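Local coordinates for protein transport protein HOFQ (Aggregatibacter actinomycetemcomitans, PDB 2Y3M), which binds DNA through its extra-membranous domains and, as a secretin of the competence machinery, probably serves DNA uptake across the outer membrane, at residues E119-L124 and I138-R143; G129-P134 and R157-L162; L147-Q150 and S155-N158. All blocks are in the same frame, centred on the assembly; numbering follows the deposited sequence.

Interaction 1. Residues E119-L124 and I138-R143; sequences EVMKSL and ITFDDR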
ATOM      1  N   GLU B 119     -14.701 -16.209 -15.238  1.00 43.11           N
ATOM      2  CA  GLU B 119     -15.795 -16.023 -16.196  1.00 45.14           C
ATOM      3  C   GLU B 119     -16.751 -17.219 -16.212  1.00 41.92           C
ATOM      4  O   GLU B 119     -17.972 -17.043 -16.248  1.00 42.96           O
ATOM      5  CB  GLU B 119     -15.267 -15.727 -17.606  1.00 48.69           C
ATOM      6  CG  GLU B 119     -14.409 -14.461 -17.722  1.00 54.87           C
ATOM      7  CD  GLU B 119     -15.163 -13.172 -17.406  1.00 61.86           C
ATOM      8  OE1 GLU B 119     -16.411 -13.135 -17.538  1.00 63.45           O
ATOM      9  OE2 GLU B 119     -14.496 -12.182 -17.029  1.00 66.45           O
ATOM     10  N   VAL B 120     -16.188 -18.426 -16.171  1.00 38.99           N
ATOM     11  CA  VAL B 120     -16.974 -19.656 -16.055  1.00 36.88           C
ATOM     12  C   VAL B 120     -17.836 -19.606 -14.793  1.00 36.04           C
ATOM     13  O   VAL B 120     -19.039 -19.882 -14.846  1.00 36.84           O
ATOM     14  CB  VAL B 120     -16.076 -20.912 -16.035  1.00 35.13           C
ATOM     15  CG1 VAL B 120     -16.902 -22.184 -15.834  1.00 33.65           C
ATOM     16  CG2 VAL B 120     -15.276 -21.011 -17.318  1.00 36.77           C
ATOM     17  N   MET B 121     -17.217 -19.224 -13.677  1.00 35.11           N
ATOM     18  CA  MET B 121     -17.909 -19.099 -12.395  1.00 35.11           C
ATOM     19  C   MET B 121     -19.038 -18.071 -12.398  1.00 37.43           C
ATOM     20  O   MET B 121     -20.068 -18.292 -11.774  1.00 37.87           O
ATOM     21  CB  MET B 121     -16.919 -18.814 -11.263  1.00 35.21           C
ATOM     22  CG  MET B 121     -16.107 -20.037 -10.858  1.00 33.48           C
ATOM     23  SD  MET B 121     -17.121 -21.412 -10.254  1.00 32.67           S
ATOM     24  CE  MET B 121     -17.531 -20.856  -8.605  1.00 33.44           C
ATOM     25  N   LYS B 122     -18.848 -16.958 -13.100  1.00 39.74           N
ATOM     26  CA  LYS B 122     -19.917 -15.970 -13.252  1.00 42.85           C
ATOM     27  C   LYS B 122     -21.083 -16.548 -14.044  1.00 43.53           C
ATOM     28  O   LYS B 122     -22.242 -16.341 -13.698  1.00 45.56           O
ATOM     29  CB  LYS B 122     -19.403 -14.704 -13.935  1.00 46.46           C
ATOM     30  CG  LYS B 122     -18.492 -13.858 -13.076  1.00 47.61           C
ATOM     31  CD  LYS B 122     -18.000 -12.664 -13.858  1.00 52.41           C
ATOM     32  CE  LYS B 122     -16.594 -12.295 -13.449  1.00 53.54           C
ATOM     33  NZ  LYS B 122     -16.026 -11.253 -14.351  1.00 59.09           N
ATOM     34  N   SER B 123     -20.764 -17.271 -15.111  1.00 42.91           N
ATOM     35  CA  SER B 123     -21.771 -17.946 -15.925  1.00 44.34           C
ATOM     36  C   SER B 123     -22.514 -19.013 -15.111  1.00 42.58           C
ATOM     37  O   SER B 123     -23.744 -19.042 -15.104  1.00 45.28           O
ATOM     38  CB  SER B 123     -21.119 -18.560 -17.169  1.00 44.46           C
ATOM     39  OG  SER B 123     -22.087 -19.174 -17.998  1.00 47.66           O
ATOM     40  N   LEU B 124     -21.762 -19.864 -14.411  1.00 39.12           N
ATOM     41  CA  LEU B 124     -22.337 -20.938 -13.591  1.00 38.61           C
ATOM     42  C   LEU B 124     -23.214 -20.439 -12.442  1.00 39.94           C
ATOM     43  O   LEU B 124     -24.242 -21.043 -12.142  1.00 41.90           O
ATOM     44  CB  LEU B 124     -21.239 -21.830 -13.006  1.00 35.98           C
ATOM     45  CG  LEU B 124     -20.314 -22.670 -13.889  1.00 35.34           C
ATOM     46  CD1 LEU B 124     -19.241 -23.320 -13.030  1.00 34.11           C
ATOM     47  CD2 LEU B 124     -21.081 -23.720 -14.647  1.00 37.12           C
ATOM     48  N   ILE B 138     -16.374 -24.780  -4.406  1.00 32.65           N
ATOM     49  CA  ILE B 138     -15.452 -24.663  -5.520  1.00 32.26           C
ATOM     50  C   ILE B 138     -14.303 -23.759  -5.115  1.00 33.31           C
ATOM     51  O   ILE B 138     -14.500 -22.749  -4.438  1.00 33.79           O
ATOM     52  CB  ILE B 138     -16.138 -24.143  -6.801  1.00 30.83           C
ATOM     53  CG1 ILE B 138     -17.045 -25.235  -7.395  1.00 30.86           C
ATOM     54  CG2 ILE B 138     -15.094 -23.698  -7.830  1.00 31.10           C
ATOM     55  CD1 ILE B 138     -17.924 -24.783  -8.568  1.00 30.47           C
ATOM     56  N   THR B 139     -13.095 -24.157  -5.495  1.00 34.51           N
ATOM     57  CA  THR B 139     -11.935 -23.302  -5.352  1.00 35.80           C
ATOM     58  C   THR B 139     -11.297 -23.170  -6.735  1.00 35.63           C
ATOM     59  O   THR B 139     -11.108 -24.164  -7.444  1.00 36.29           O
ATOM     60  CB  THR B 139     -10.958 -23.818  -4.251  1.00 38.97           C
ATOM     61  OG1 THR B 139      -9.802 -22.980  -4.188  1.00 40.87           O
ATOM     62  CG2 THR B 139     -10.506 -25.224  -4.521  1.00 41.63           C
ATOM     63  N   PHE B 140     -11.006 -21.936  -7.135  1.00 35.40           N
ATOM     64  CA  PHE B 140     -10.527 -21.670  -8.491  1.00 35.52           C
ATOM     65  C   PHE B 140      -9.503 -20.548  -8.546  1.00 37.24           C
ATOM     66  O   PHE B 140      -9.360 -19.782  -7.596  1.00 37.96           O
ATOM     67  CB  PHE B 140     -11.698 -21.371  -9.435  1.00 33.48           C
ATOM     68  CG  PHE B 140     -12.462 -20.114  -9.096  1.00 32.47           C
ATOM     69  CD1 PHE B 140     -13.418 -20.113  -8.072  1.00 31.31           C
ATOM     70  CD2 PHE B 140     -12.247 -18.939  -9.818  1.00 32.55           C
ATOM     71  CE1 PHE B 140     -14.144 -18.964  -7.769  1.00 31.57           C
ATOM     72  CE2 PHE B 140     -12.961 -17.774  -9.522  1.00 33.22           C
ATOM     73  CZ  PHE B 140     -13.915 -17.783  -8.493  1.00 32.98           C
ATOM     74  N   ASP B 141      -8.811 -20.449  -9.679  1.00 38.51           N
ATOM     75  CA  ASP B 141      -7.717 -19.509  -9.831  1.00 40.79           C
ATOM     76  C   ASP B 141      -7.500 -19.199 -11.306  1.00 41.58           C
ATOM     77  O   ASP B 141      -7.285 -20.104 -12.103  1.00 42.69           O
ATOM     78  CB  ASP B 141      -6.450 -20.124  -9.231  1.00 43.84           C
ATOM     79  CG  ASP B 141      -5.393 -19.102  -8.919  1.00 46.99           C
ATOM     80  OD1 ASP B 141      -5.145 -18.215  -9.759  1.00 48.62           O
ATOM     81  OD2 ASP B 141      -4.795 -19.196  -7.828  1.00 50.42           O
ATOM     82  N   ASP B 142      -7.543 -17.920 -11.666  1.00 42.08           N
ATOM     83  CA  ASP B 142      -7.315 -17.496 -13.056  1.00 43.77           C
ATOM     84  C   ASP B 142      -5.856 -17.614 -13.533  1.00 47.20           C
ATOM     85  O   ASP B 142      -5.592 -17.552 -14.744  1.00 49.04           O
ATOM     86  CB  ASP B 142      -7.815 -16.061 -13.270  1.00 43.85           C
ATOM     87  CG  ASP B 142      -9.325 -15.980 -13.429  1.00 41.93           C
ATOM     88  OD1 ASP B 142      -9.996 -17.030 -13.452  1.00 39.61           O
ATOM     89  OD2 ASP B 142      -9.842 -14.848 -13.540  1.00 42.91           O
ATOM     90  N   ARG B 143      -4.921 -17.771 -12.592  1.00 51.31           N
ATOM     91  CA  ARG B 143      -3.493 -17.879 -12.921  1.00 52.68           C
ATOM     92  C   ARG B 143      -3.191 -19.225 -13.562  1.00 49.80           C
ATOM     93  O   ARG B 143      -2.802 -19.296 -14.727  1.00 49.56           O
ATOM     94  CB  ARG B 143      -2.617 -17.726 -11.679  1.00 56.32           C
ATOM     95  CG  ARG B 143      -2.641 -16.384 -11.000  1.00 62.13           C
ATOM     96  CD  ARG B 143      -1.749 -16.459  -9.778  1.00 68.19           C
ATOM     97  NE  ARG B 143      -1.891 -15.304  -8.896  1.00 75.87           N
ATOM     98  CZ  ARG B 143      -2.775 -15.209  -7.905  1.00 77.92           C
ATOM     99  NH1 ARG B 143      -3.626 -16.200  -7.652  1.00 72.33           N
ATOM    100  NH2 ARG B 143      -2.806 -14.108  -7.163  1.00 85.90           N
TER
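M121 of helix 117-125 lies over one face of the F140 ring and runs on to I138, two residues back along strand 137-141. The aromatic part is a CH-pi contact: CG of M121 stands 3.7 Å from the centroid of the F140 ring, 7° off the ring normal, almost exactly above its centre. The sulfur makes a longer Met-aromatic contact, SD of M121 being 4.9 Å from the same centroid and displaced from the normal. With CG anti to the carbonyl carbon (chi1 -75°) and further bends at chi2 and chi3, the methionine chain curls past the ring instead of extending away from it.

The apolar part is tip to tip. CE of M121 approaches CG2 of I138 at 3.8 Å, while SD of M121 is 3.9 Å from CD1 of I138, so the thioether end touches both branches of the isoleucine. T139, between the two strand residues, turns its side chain to the other face of the sheet. This is helix-on-sheet packing inside the secretin short domain, whose helices lie against a small antiparallel sheet, consistent with the type I KH fold reported for the extra-membranous domains of HofQ. L147 of the neighbouring strand 146-151 touches M121, I138 and F140, and L51 of the second subunit packs on F140.

The polar bonds lie at the margins. NZ of K122 forms a salt bridge with OE2 of E119 at 3.2 Å, and the same lysine has a second salt bridge to D52 of the second subunit. Farther along, N of R143 donates to OD1 of D141 at 2.9 Å in an Asx turn; NH1 of R143, salt-bridged to the same carboxylate, comes to that oxygen from the opposite face.

Interaction 2. Residues G129-P134 and R157-L162; sequences GSLLSP and RNIKKL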
ATOM      1  N   GLY B 129     -30.982 -19.360  -7.977  1.00 66.71           N
ATOM      2  CA  GLY B 129     -30.801 -20.736  -7.535  1.00 65.79           C
ATOM      3  C   GLY B 129     -29.346 -21.062  -7.269  1.00 60.56           C
ATOM      4  O   GLY B 129     -28.444 -20.512  -7.912  1.00 56.90           O
ATOM      5  N   SER B 130     -29.116 -21.960  -6.315  1.00 61.06           N
ATOM      6  CA  SER B 130     -27.766 -22.395  -5.990  1.00 57.15           C
ATOM      7  C   SER B 130     -27.223 -23.352  -7.050  1.00 54.12           C
ATOM      8  O   SER B 130     -27.940 -24.218  -7.553  1.00 56.44           O
ATOM      9  CB  SER B 130     -27.706 -23.026  -4.594  1.00 60.39           C
ATOM     10  OG  SER B 130     -28.699 -24.024  -4.428  1.00 65.46           O
ATOM     11  N   LEU B 131     -25.952 -23.153  -7.392  1.00 42.33           N
ATOM     12  CA  LEU B 131     -25.219 -24.013  -8.309  1.00 39.77           C
ATOM     13  C   LEU B 131     -24.884 -25.357  -7.661  1.00 38.29           C
ATOM     14  O   LEU B 131     -25.067 -26.403  -8.274  1.00 38.41           O
ATOM     15  CB  LEU B 131     -23.933 -23.305  -8.744  1.00 38.15           C
ATOM     16  CG  LEU B 131     -22.851 -24.069  -9.510  1.00 36.79           C
ATOM     17  CD1 LEU B 131     -23.261 -24.281 -10.965  1.00 37.30           C
ATOM     18  CD2 LEU B 131     -21.524 -23.305  -9.421  1.00 35.70           C
ATOM     19  N   LEU B 132     -24.394 -25.305  -6.423  1.00 37.63           N
ATOM     20  CA  LEU B 132     -23.987 -26.483  -5.653  1.00 36.96           C
ATOM     21  C   LEU B 132     -24.967 -26.774  -4.524  1.00 38.76           C
ATOM     22  O   LEU B 132     -25.754 -25.911  -4.142  1.00 40.53           O
ATOM     23  CB  LEU B 132     -22.596 -26.252  -5.041  1.00 35.98           C
ATOM     24  CG  LEU B 132     -21.444 -25.727  -5.909  1.00 34.46           C
ATOM     25  CD1 LEU B 132     -20.343 -25.163  -5.045  1.00 34.65           C
ATOM     26  CD2 LEU B 132     -20.888 -26.801  -6.817  1.00 34.56           C
ATOM     27  N   SER B 133     -24.912 -27.993  -3.991  1.00 39.34           N
ATOM     28  CA  SER B 133     -25.607 -28.332  -2.748  1.00 41.80           C
ATOM     29  C   SER B 133     -24.926 -27.605  -1.584  1.00 42.46           C
ATOM     30  O   SER B 133     -23.770 -27.199  -1.708  1.00 40.67           O
ATOM     31  CB  SER B 133     -25.556 -29.842  -2.499  1.00 43.01           C
ATOM     32  OG  SER B 133     -24.318 -30.217  -1.912  1.00 42.43           O
ATOM     33  N   PRO B 134     -25.625 -27.469  -0.437  1.00 45.37           N
ATOM     34  CA  PRO B 134     -25.041 -26.772   0.721  1.00 47.00           C
ATOM     35  C   PRO B 134     -23.684 -27.340   1.166  1.00 46.56           C
ATOM     36  O   PRO B 134     -22.896 -26.626   1.779  1.00 47.31           O
ATOM     37  CB  PRO B 134     -26.088 -26.978   1.825  1.00 51.37           C
ATOM     38  CG  PRO B 134     -27.367 -27.291   1.101  1.00 51.31           C
ATOM     39  CD  PRO B 134     -26.960 -28.025  -0.135  1.00 47.94           C
ATOM     40  N   ARG B 157     -20.540 -34.329 -11.318  1.00 33.79           N
ATOM     41  CA  ARG B 157     -20.702 -34.843 -12.679  1.00 35.02           C
ATOM     42  C   ARG B 157     -21.265 -33.811 -13.665  1.00 35.03           C
ATOM     43  O   ARG B 157     -20.673 -33.560 -14.713  1.00 36.33           O
ATOM     44  CB  ARG B 157     -21.602 -36.090 -12.660  1.00 36.95           C
ATOM     45  CG  ARG B 157     -21.857 -36.691 -14.025  1.00 41.15           C
ATOM     46  CD  ARG B 157     -23.075 -37.605 -14.022  1.00 46.47           C
ATOM     47  NE  ARG B 157     -23.285 -38.261 -15.316  1.00 52.55           N
ATOM     48  CZ  ARG B 157     -24.045 -37.775 -16.298  1.00 54.85           C
ATOM     49  NH1 ARG B 157     -24.678 -36.617 -16.148  1.00 52.01           N
ATOM     50  NH2 ARG B 157     -24.174 -38.452 -17.436  1.00 60.67           N
ATOM     51  N   ASN B 158     -22.412 -33.229 -13.325  1.00 35.26           N
ATOM     52  CA  ASN B 158     -23.100 -32.299 -14.210  1.00 37.40           C
ATOM     53  C   ASN B 158     -22.424 -30.930 -14.343  1.00 37.93           C
ATOM     54  O   ASN B 158     -22.505 -30.295 -15.394  1.00 39.98           O
ATOM     55  CB  ASN B 158     -24.553 -32.137 -13.776  1.00 40.07           C
ATOM     56  CG  ASN B 158     -25.324 -33.437 -13.847  1.00 41.94           C
ATOM     57  OD1 ASN B 158     -25.016 -34.318 -14.661  1.00 42.13           O
ATOM     58  ND2 ASN B 158     -26.336 -33.570 -12.993  1.00 43.58           N
ATOM     59  N   ILE B 159     -21.767 -30.483 -13.279  1.00 43.30           N
ATOM     60  CA  ILE B 159     -21.066 -29.206 -13.317  1.00 42.02           C
ATOM     61  C   ILE B 159     -19.779 -29.353 -14.115  1.00 41.41           C
ATOM     62  O   ILE B 159     -19.423 -28.470 -14.894  1.00 39.95           O
ATOM     63  CB  ILE B 159     -20.816 -28.648 -11.911  1.00 44.36           C
ATOM     64  CG1 ILE B 159     -22.149 -28.254 -11.280  1.00 46.00           C
ATOM     65  CG2 ILE B 159     -19.880 -27.438 -11.957  1.00 43.28           C
ATOM     66  CD1 ILE B 159     -22.106 -28.183  -9.790  1.00 50.72           C
ATOM     67  N   LYS B 160     -19.108 -30.488 -13.941  1.00 43.99           N
ATOM     68  CA  LYS B 160     -17.958 -30.846 -14.761  1.00 45.51           C
ATOM     69  C   LYS B 160     -18.361 -30.845 -16.239  1.00 43.91           C
ATOM     70  O   LYS B 160     -17.623 -30.354 -17.092  1.00 44.03           O
ATOM     71  CB  LYS B 160     -17.406 -32.210 -14.331  1.00 50.59           C
ATOM     72  CG  LYS B 160     -16.123 -32.639 -15.013  1.00 54.66           C
ATOM     73  CD  LYS B 160     -15.528 -33.873 -14.344  1.00 62.04           C
ATOM     74  CE  LYS B 160     -14.522 -34.543 -15.259  1.00 68.01           C
ATOM     75  NZ  LYS B 160     -13.761 -35.611 -14.565  1.00 77.50           N
ATOM     76  N   LYS B 161     -19.541 -31.378 -16.535  1.00 43.50           N
ATOM     77  CA  LYS B 161     -20.051 -31.353 -17.898  1.00 43.15           C
ATOM     78  C   LYS B 161     -20.347 -29.925 -18.356  1.00 41.12           C
ATOM     79  O   LYS B 161     -19.972 -29.533 -19.458  1.00 41.92           O
ATOM     80  CB  LYS B 161     -21.276 -32.262 -18.047  1.00 44.00           C
ATOM     81  CG  LYS B 161     -20.925 -33.750 -18.115  1.00 47.84           C
ATOM     82  CD  LYS B 161     -22.171 -34.637 -18.096  1.00 49.39           C
ATOM     83  CE  LYS B 161     -22.789 -34.781 -19.474  1.00 50.03           C
ATOM     84  NZ  LYS B 161     -21.948 -35.625 -20.380  1.00 54.43           N
ATOM     85  N   LEU B 162     -21.000 -29.144 -17.501  1.00 40.04           N
ATOM     86  CA  LEU B 162     -21.315 -27.751 -17.826  1.00 40.18           C
ATOM     87  C   LEU B 162     -20.051 -26.907 -18.071  1.00 40.14           C
ATOM     88  O   LEU B 162     -20.012 -26.090 -18.996  1.00 41.36           O
ATOM     89  CB  LEU B 162     -22.180 -27.140 -16.728  1.00 40.58           C
ATOM     90  CG  LEU B 162     -22.847 -25.774 -16.913  1.00 43.04           C
ATOM     91  CD1 LEU B 162     -23.485 -25.573 -18.287  1.00 45.51           C
ATOM     92  CD2 LEU B 162     -23.871 -25.590 -15.802  1.00 45.77           C
TER
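I159 projects from helix 153-166 against L131 and L132 of the irregular chain between helix 117-125 and strand 137-141, and so joins a connecting loop to the second helix of the secretin short domain. The CA atoms of L131 and I159 are 8.3 Å apart, a separation bridged mainly by side chains.

CB of I159 points toward the loop. From it CG1 leaves anti to the carbonyl carbon (chi1 -68°), beside the backbone N, and chi2 of 159° keeps the branch extended. CG1 is the first atom to meet the loop, lying 4.1 Å from CD1 of L131; the two side chains pass at a slant. The terminal CD1 of I159 then has neighbours from both leucines. It lies 4.2 Å from CG of L131 and 3.8 Å from the backbone O of L131, so the methyl group meets the main chain of the loop as well as its side chains. L132 comes across the isoleucine at about a right angle and presents its CD2 methyl to the same CD1.

Both leucines also face other parts of the core: L131 touches L124 and T125 of helix 117-125, and L132 packs on I149 of strand 146-151. Beyond them OG of S133 is hydrogen-bonded to OD1 of D151, tying the loop to the end of that strand.

On the outer side of the helix, NH1 of R157 donates to OD1 of N158 at 2.8 Å, and CD of K161 lies above one face of the R157 guanidinium, toward its rim. The tightest approach of loop to helix is methyl to methyl, CD2 of L132 to CD1 of I159 at 3.5 Å, a tight fit for two such groups.

Interaction 3. Residues L147-Q150 and S155-N158; sequences LLIQ and SVRN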
ATOM      1  N   LEU B 147     -10.058 -25.224 -11.885  1.00 39.14           N
ATOM      2  CA  LEU B 147     -11.264 -25.235 -11.058  1.00 38.03           C
ATOM      3  C   LEU B 147     -11.276 -26.544 -10.276  1.00 38.29           C
ATOM      4  O   LEU B 147     -11.117 -27.621 -10.853  1.00 39.66           O
ATOM      5  CB  LEU B 147     -12.525 -25.150 -11.921  1.00 37.91           C
ATOM      6  CG  LEU B 147     -13.129 -23.818 -12.370  1.00 39.60           C
ATOM      7  CD1 LEU B 147     -13.854 -23.997 -13.695  1.00 42.51           C
ATOM      8  CD2 LEU B 147     -14.091 -23.271 -11.348  1.00 38.91           C
ATOM      9  N   LEU B 148     -11.454 -26.446  -8.965  1.00 38.27           N
ATOM     10  CA  LEU B 148     -11.530 -27.618  -8.100  1.00 39.41           C
ATOM     11  C   LEU B 148     -12.921 -27.648  -7.472  1.00 37.74           C
ATOM     12  O   LEU B 148     -13.314 -26.706  -6.779  1.00 37.68           O
ATOM     13  CB  LEU B 148     -10.445 -27.548  -7.019  1.00 42.30           C
ATOM     14  CG  LEU B 148     -10.105 -28.765  -6.144  1.00 47.10           C
ATOM     15  CD1 LEU B 148      -8.797 -28.537  -5.379  1.00 51.66           C
ATOM     16  CD2 LEU B 148     -11.222 -29.139  -5.165  1.00 47.77           C
ATOM     17  N   ILE B 149     -13.661 -28.725  -7.717  1.00 37.25           N
ATOM     18  CA  ILE B 149     -15.020 -28.852  -7.201  1.00 35.85           C
ATOM     19  C   ILE B 149     -15.195 -30.019  -6.226  1.00 37.18           C
ATOM     20  O   ILE B 149     -14.685 -31.116  -6.452  1.00 39.80           O
ATOM     21  CB  ILE B 149     -16.077 -28.913  -8.349  1.00 35.25           C
ATOM     22  CG1 ILE B 149     -17.482 -29.161  -7.776  1.00 34.25           C
ATOM     23  CG2 ILE B 149     -15.681 -29.938  -9.408  1.00 37.39           C
ATOM     24  CD1 ILE B 149     -18.598 -29.052  -8.778  1.00 36.05           C
ATOM     25  N   GLN B 150     -15.910 -29.763  -5.134  1.00 36.45           N
ATOM     26  CA  GLN B 150     -16.258 -30.810  -4.180  1.00 38.01           C
ATOM     27  C   GLN B 150     -17.743 -30.761  -3.844  1.00 36.27           C
ATOM     28  O   GLN B 150     -18.231 -29.770  -3.297  1.00 35.59           O
ATOM     29  CB  GLN B 150     -15.425 -30.698  -2.901  1.00 40.76           C
ATOM     30  CG  GLN B 150     -15.732 -31.802  -1.894  1.00 44.03           C
ATOM     31  CD  GLN B 150     -14.931 -31.698  -0.609  1.00 49.16           C
ATOM     32  OE1 GLN B 150     -14.890 -30.651   0.039  1.00 50.10           O
ATOM     33  NE2 GLN B 150     -14.305 -32.796  -0.223  1.00 54.27           N
ATOM     34  N   SER B 155     -23.844 -33.891  -8.580  1.00 39.45           N
ATOM     35  CA  SER B 155     -23.497 -32.479  -8.699  1.00 40.03           C
ATOM     36  C   SER B 155     -22.140 -32.281  -9.387  1.00 36.89           C
ATOM     37  O   SER B 155     -22.044 -31.522 -10.356  1.00 36.91           O
ATOM     38  CB  SER B 155     -23.507 -31.818  -7.326  1.00 44.34           C
ATOM     39  OG  SER B 155     -23.241 -30.432  -7.432  1.00 48.01           O
ATOM     40  N   VAL B 156     -21.104 -32.971  -8.907  1.00 35.47           N
ATOM     41  CA  VAL B 156     -19.780 -32.883  -9.521  1.00 34.36           C
ATOM     42  C   VAL B 156     -19.870 -33.218 -11.011  1.00 33.59           C
ATOM     43  O   VAL B 156     -19.357 -32.473 -11.850  1.00 34.09           O
ATOM     44  CB  VAL B 156     -18.730 -33.799  -8.814  1.00 35.63           C
ATOM     45  CG1 VAL B 156     -17.426 -33.876  -9.621  1.00 35.13           C
ATOM     46  CG2 VAL B 156     -18.451 -33.312  -7.396  1.00 37.96           C
ATOM     47  N   ARG B 157     -20.540 -34.329 -11.318  1.00 33.79           N
ATOM     48  CA  ARG B 157     -20.702 -34.843 -12.679  1.00 35.02           C
ATOM     49  C   ARG B 157     -21.265 -33.811 -13.665  1.00 35.03           C
ATOM     50  O   ARG B 157     -20.673 -33.560 -14.713  1.00 36.33           O
ATOM     51  CB  ARG B 157     -21.602 -36.090 -12.660  1.00 36.95           C
ATOM     52  CG  ARG B 157     -21.857 -36.691 -14.025  1.00 41.15           C
ATOM     53  CD  ARG B 157     -23.075 -37.605 -14.022  1.00 46.47           C
ATOM     54  NE  ARG B 157     -23.285 -38.261 -15.316  1.00 52.55           N
ATOM     55  CZ  ARG B 157     -24.045 -37.775 -16.298  1.00 54.85           C
ATOM     56  NH1 ARG B 157     -24.678 -36.617 -16.148  1.00 52.01           N
ATOM     57  NH2 ARG B 157     -24.174 -38.452 -17.436  1.00 60.67           N
ATOM     58  N   ASN B 158     -22.412 -33.229 -13.325  1.00 35.26           N
ATOM     59  CA  ASN B 158     -23.100 -32.299 -14.210  1.00 37.40           C
ATOM     60  C   ASN B 158     -22.424 -30.930 -14.343  1.00 37.93           C
ATOM     61  O   ASN B 158     -22.505 -30.295 -15.394  1.00 39.98           O
ATOM     62  CB  ASN B 158     -24.553 -32.137 -13.776  1.00 40.07           C
ATOM     63  CG  ASN B 158     -25.324 -33.437 -13.847  1.00 41.94           C
ATOM     64  OD1 ASN B 158     -25.016 -34.318 -14.661  1.00 42.13           O
ATOM     65  ND2 ASN B 158     -26.336 -33.570 -12.993  1.00 43.58           N
TER
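Strand 146-151 passes into helix 153-166 through a very short turn, and the two backbones come nearest at I149 and V156, whose CA atoms are 6.7 Å apart. I149 directs its side chain toward the helix, while its neighbours along the strand, L148 and Q150, turn theirs to the other face of the sheet.

The contact is carried by I149 and V156. With chi1 at 175°, CG1 of I149 swings opposite the main-chain nitrogen, and chi2 of 172° continues the chain straight, which brings the CD1 methyl up to the helix backbone: it stands 4.1 Å from CA of V156. Farther back along the isoleucine, CG1 of I149 is 4.3 Å from CG2 of V156. The tip of I149 thus meets the helix main chain, and the valine methyl meets the isoleucine nearer its root. That CG2 methyl of V156 also reaches the strand main chain, 4.4 Å from the carbonyl carbon C of Q150. These are loose van der Waals contacts.

Other core residues close in on the pair. A108 of the neighbouring strand 106-111 touches both I149 and V156, and I138 and L132 pack on I149. At the turn, OG of S155 is hydrogen-bonded to OD2 of D151, linking the first turn of the helix to the end of the strand. Along the strand the backbone is paired on both sides, L148 with T139 and I149 with A108.

A strand that turns sharply into a helix, which folds back over one face of the sheet, is a beta-alpha unit of an alpha/beta sandwich, consistent with the KH-like fold reported for these domains.

How the interactions relate
All three interactions belong to one hydrophobic layer between the helices and the sheet of the secretin short domain. Interactions 2 and 3, with centres about 7 Å apart, overlap at R157 and N158 of helix 153-166 but are joined through other side chains: CD1 of I149 is 3.8 Å from both CD1 of I159 and CD2 of L132. Interaction 1, centred about 12 Å from interaction 3, joins it through paired strands, with N of L148 at 2.8 Å from O of T139, a probable hydrogen bond. Interactions 1 and 2 meet where the two helices approach, CD2 of L124 lying 3.5 Å from CG of L162. Of the three, interaction 1 alone is touched by the second subunit.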